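Thymidylate synthase (Enterobacteria phage T4, PDB 1TIS) catalyses the reductive methylation of dUMP to dTMP, using 5,10-methylenetetrahydrofolate as carbon donor and releasing dihydrofolate. Local coordinates at residues E256-K259 / Y260-L264. Sequence-based numbering, arbitrary orientation.
Sequences EQLK and YVLKL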
ATOM      1  N   GLU A 256       7.148 -26.741  -7.602  1.00  7.96           N
ATOM      2  CA  GLU A 256       7.131 -28.013  -6.903  1.00  3.69           C
ATOM      3  C   GLU A 256       7.116 -27.894  -5.367  1.00 10.76           C
ATOM      4  O   GLU A 256       6.673 -28.786  -4.609  1.00  7.94           O
ATOM      5  CB  GLU A 256       8.338 -28.728  -7.413  1.00  2.01           C
ATOM      6  CG  GLU A 256       8.383 -30.180  -7.160  1.00 10.23           C
ATOM      7  CD  GLU A 256       7.078 -30.835  -7.521  1.00 17.96           C
ATOM      8  OE1 GLU A 256       6.770 -30.943  -8.712  1.00 20.93           O
ATOM      9  OE2 GLU A 256       6.371 -31.212  -6.586  1.00 27.75           O
ATOM     10  N   GLN A 257       7.609 -26.729  -4.917  1.00 14.72           N
ATOM     11  CA  GLN A 257       7.623 -26.348  -3.512  1.00 19.11           C
ATOM     12  C   GLN A 257       6.232 -25.962  -3.014  1.00 21.24           C
ATOM     13  O   GLN A 257       5.892 -26.331  -1.880  1.00 19.85           O
ATOM     14  CB  GLN A 257       8.546 -25.164  -3.250  1.00 16.96           C
ATOM     15  CG  GLN A 257      10.023 -25.402  -3.508  1.00 15.23           C
ATOM     16  CD  GLN A 257      10.885 -24.234  -3.043  1.00 13.76           C
ATOM     17  OE1 GLN A 257      10.547 -23.103  -3.356  1.00 12.06           O
ATOM     18  NE2 GLN A 257      11.952 -24.398  -2.263  1.00 10.66           N
ATOM     19  N   LEU A 258       5.404 -25.205  -3.767  1.00 20.72           N
ATOM     20  CA  LEU A 258       4.034 -24.957  -3.314  1.00 16.56           C
ATOM     21  C   LEU A 258       3.289 -26.287  -3.361  1.00 11.35           C
ATOM     22  O   LEU A 258       2.499 -26.551  -2.462  1.00  4.55           O
ATOM     23  CB  LEU A 258       3.199 -24.024  -4.203  1.00 21.09           C
ATOM     24  CG  LEU A 258       2.876 -22.518  -4.029  1.00 24.48           C
ATOM     25  CD1 LEU A 258       1.935 -22.138  -5.163  1.00 20.77           C
ATOM     26  CD2 LEU A 258       2.141 -22.191  -2.737  1.00 20.20           C
ATOM     27  N   LYS A 259       3.523 -27.164  -4.346  1.00 10.73           N
ATOM     28  CA  LYS A 259       2.773 -28.420  -4.480  1.00 18.00           C
ATOM     29  C   LYS A 259       2.772 -29.186  -3.163  1.00 21.27           C
ATOM     30  O   LYS A 259       1.740 -29.575  -2.618  1.00 21.50           O
ATOM     31  CB  LYS A 259       3.408 -29.232  -5.601  1.00 20.20           C
ATOM     32  CG  LYS A 259       2.622 -30.423  -6.164  1.00 27.94           C
ATOM     33  CD  LYS A 259       2.975 -30.659  -7.646  1.00 31.81           C
ATOM     34  CE  LYS A 259       2.586 -29.384  -8.416  1.00 33.99           C
ATOM     35  NZ  LYS A 259       2.992 -29.416  -9.803  1.00 34.28           N
ATOM     36  N   TYR A 260       3.979 -29.288  -2.611  1.00 24.32           N
ATOM     37  CA  TYR A 260       4.160 -29.855  -1.296  1.00 19.02           C
ATOM     38  C   TYR A 260       3.511 -28.982  -0.226  1.00 17.83           C
ATOM     39  O   TYR A 260       2.808 -29.556   0.597  1.00 21.51           O
ATOM     40  CB  TYR A 260       5.673 -30.037  -1.062  1.00 15.67           C
ATOM     41  CG  TYR A 260       5.984 -31.509  -1.196  1.00 13.86           C
ATOM     42  CD1 TYR A 260       5.460 -32.343  -0.218  1.00 15.68           C
ATOM     43  CD2 TYR A 260       6.699 -32.019  -2.282  1.00 14.35           C
ATOM     44  CE1 TYR A 260       5.624 -33.704  -0.321  1.00 11.95           C
ATOM     45  CE2 TYR A 260       6.874 -33.393  -2.393  1.00  6.83           C
ATOM     46  CZ  TYR A 260       6.324 -34.187  -1.403  1.00  6.74           C
ATOM     47  OH  TYR A 260       6.457 -35.532  -1.440  1.00 10.52           O
ATOM     48  N   VAL A 261       3.695 -27.648  -0.194  1.00 12.75           N
ATOM     49  CA  VAL A 261       3.076 -26.739   0.771  1.00 10.24           C
ATOM     50  C   VAL A 261       1.611 -27.094   0.963  1.00 10.41           C
ATOM     51  O   VAL A 261       1.238 -27.610   2.014  1.00  7.29           O
ATOM     52  CB  VAL A 261       3.199 -25.255   0.273  1.00 10.53           C
ATOM     53  CG1 VAL A 261       2.208 -24.276   0.932  1.00  2.00           C
ATOM     54  CG2 VAL A 261       4.611 -24.821   0.587  1.00 12.22           C
ATOM     55  N   LEU A 262       0.834 -26.929  -0.115  1.00  8.97           N
ATOM     56  CA  LEU A 262      -0.584 -27.213  -0.183  1.00  7.27           C
ATOM     57  C   LEU A 262      -0.982 -28.575   0.378  1.00 13.81           C
ATOM     58  O   LEU A 262      -2.126 -28.741   0.784  1.00 18.45           O
ATOM     59  CB  LEU A 262      -1.002 -27.095  -1.627  1.00  2.50           C
ATOM     60  CG  LEU A 262      -1.474 -25.737  -2.114  1.00  2.94           C
ATOM     61  CD1 LEU A 262      -0.469 -24.664  -1.839  1.00  2.00           C
ATOM     62  CD2 LEU A 262      -1.674 -25.809  -3.606  1.00  5.12           C
ATOM     63  N   LYS A 263      -0.096 -29.568   0.440  1.00 19.59           N
ATOM     64  CA  LYS A 263      -0.379 -30.850   1.041  1.00 22.74           C
ATOM     65  C   LYS A 263      -0.430 -30.751   2.569  1.00 26.51           C
ATOM     66  O   LYS A 263      -0.794 -31.739   3.233  1.00 31.46           O
ATOM     67  CB  LYS A 263       0.690 -31.863   0.694  1.00 25.78           C
ATOM     68  CG  LYS A 263       0.856 -32.397  -0.712  1.00 33.22           C
ATOM     69  CD  LYS A 263       2.023 -33.391  -0.651  1.00 39.35           C
ATOM     70  CE  LYS A 263       1.687 -34.839  -0.214  1.00 43.40           C
ATOM     71  NZ  LYS A 263       0.937 -34.974   1.027  1.00 42.17           N
ATOM     72  N   LEU A 264      -0.091 -29.634   3.210  1.00 23.04           N
ATOM     73  CA  LEU A 264      -0.092 -29.589   4.661  1.00 26.32           C
ATOM     74  C   LEU A 264      -1.438 -29.073   5.168  1.00 26.36           C
ATOM     75  O   LEU A 264      -1.861 -27.977   4.791  1.00 28.45           O
ATOM     76  CB  LEU A 264       1.068 -28.685   5.159  1.00 27.83           C
ATOM     77  CG  LEU A 264       2.596 -29.061   5.195  1.00 25.29           C
ATOM     78  CD1 LEU A 264       2.889 -30.481   4.690  1.00 21.14           C
ATOM     79  CD2 LEU A 264       3.320 -28.003   4.361  1.00 20.63           C
TER
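L258 meets L262 one helical turn further on, methyl to methyl, with L258 CD2 and L262 CD1 3.7 Å apart and the two side chains crossing at a slant. The backbone repeats the pairing: L262 N donates to L258 O over 2.9 Å, and the donor sits nearly in line with the carbonyl bond (C=O...N 172°). L262 CD1 also lies 3.6 Å from L258 O. V261 adds to this apolar side through CG1, while CG2, beside the backbone N and anti to the carbonyl carbon, turns back toward Q257 O. That carbonyl accepts a hydrogen bond from V261 N, the donor tilted 25° from its plane.

Y260 leaves on another side of the helix. Its CB lies 3.8 Å from Q257 O, and the ring turns an edge to the previous turn, with CD2 4.0 Å from E256 O, which lies near the ring plane. The same oxygen accepts a weak hydrogen bond of 3.4 Å from Y260 N. P246 and K248 touch the Y260 side chain. K259 is exposed to solvent; K263 CG packs against its carbonyl O at 3.5 Å.

L258 and V261 both reach L63 of helix 53-64, and L258 continues to I122 and I123 of helix 121-131. This is the C-terminal part of the amphipathic alpha-helix 254-262, where i to i+4 bonds give way to amides of K263 and L264 bonded three residues back; its apolar side is seated on two other helices of the thymidylate synthase fold, away from the dUMP site.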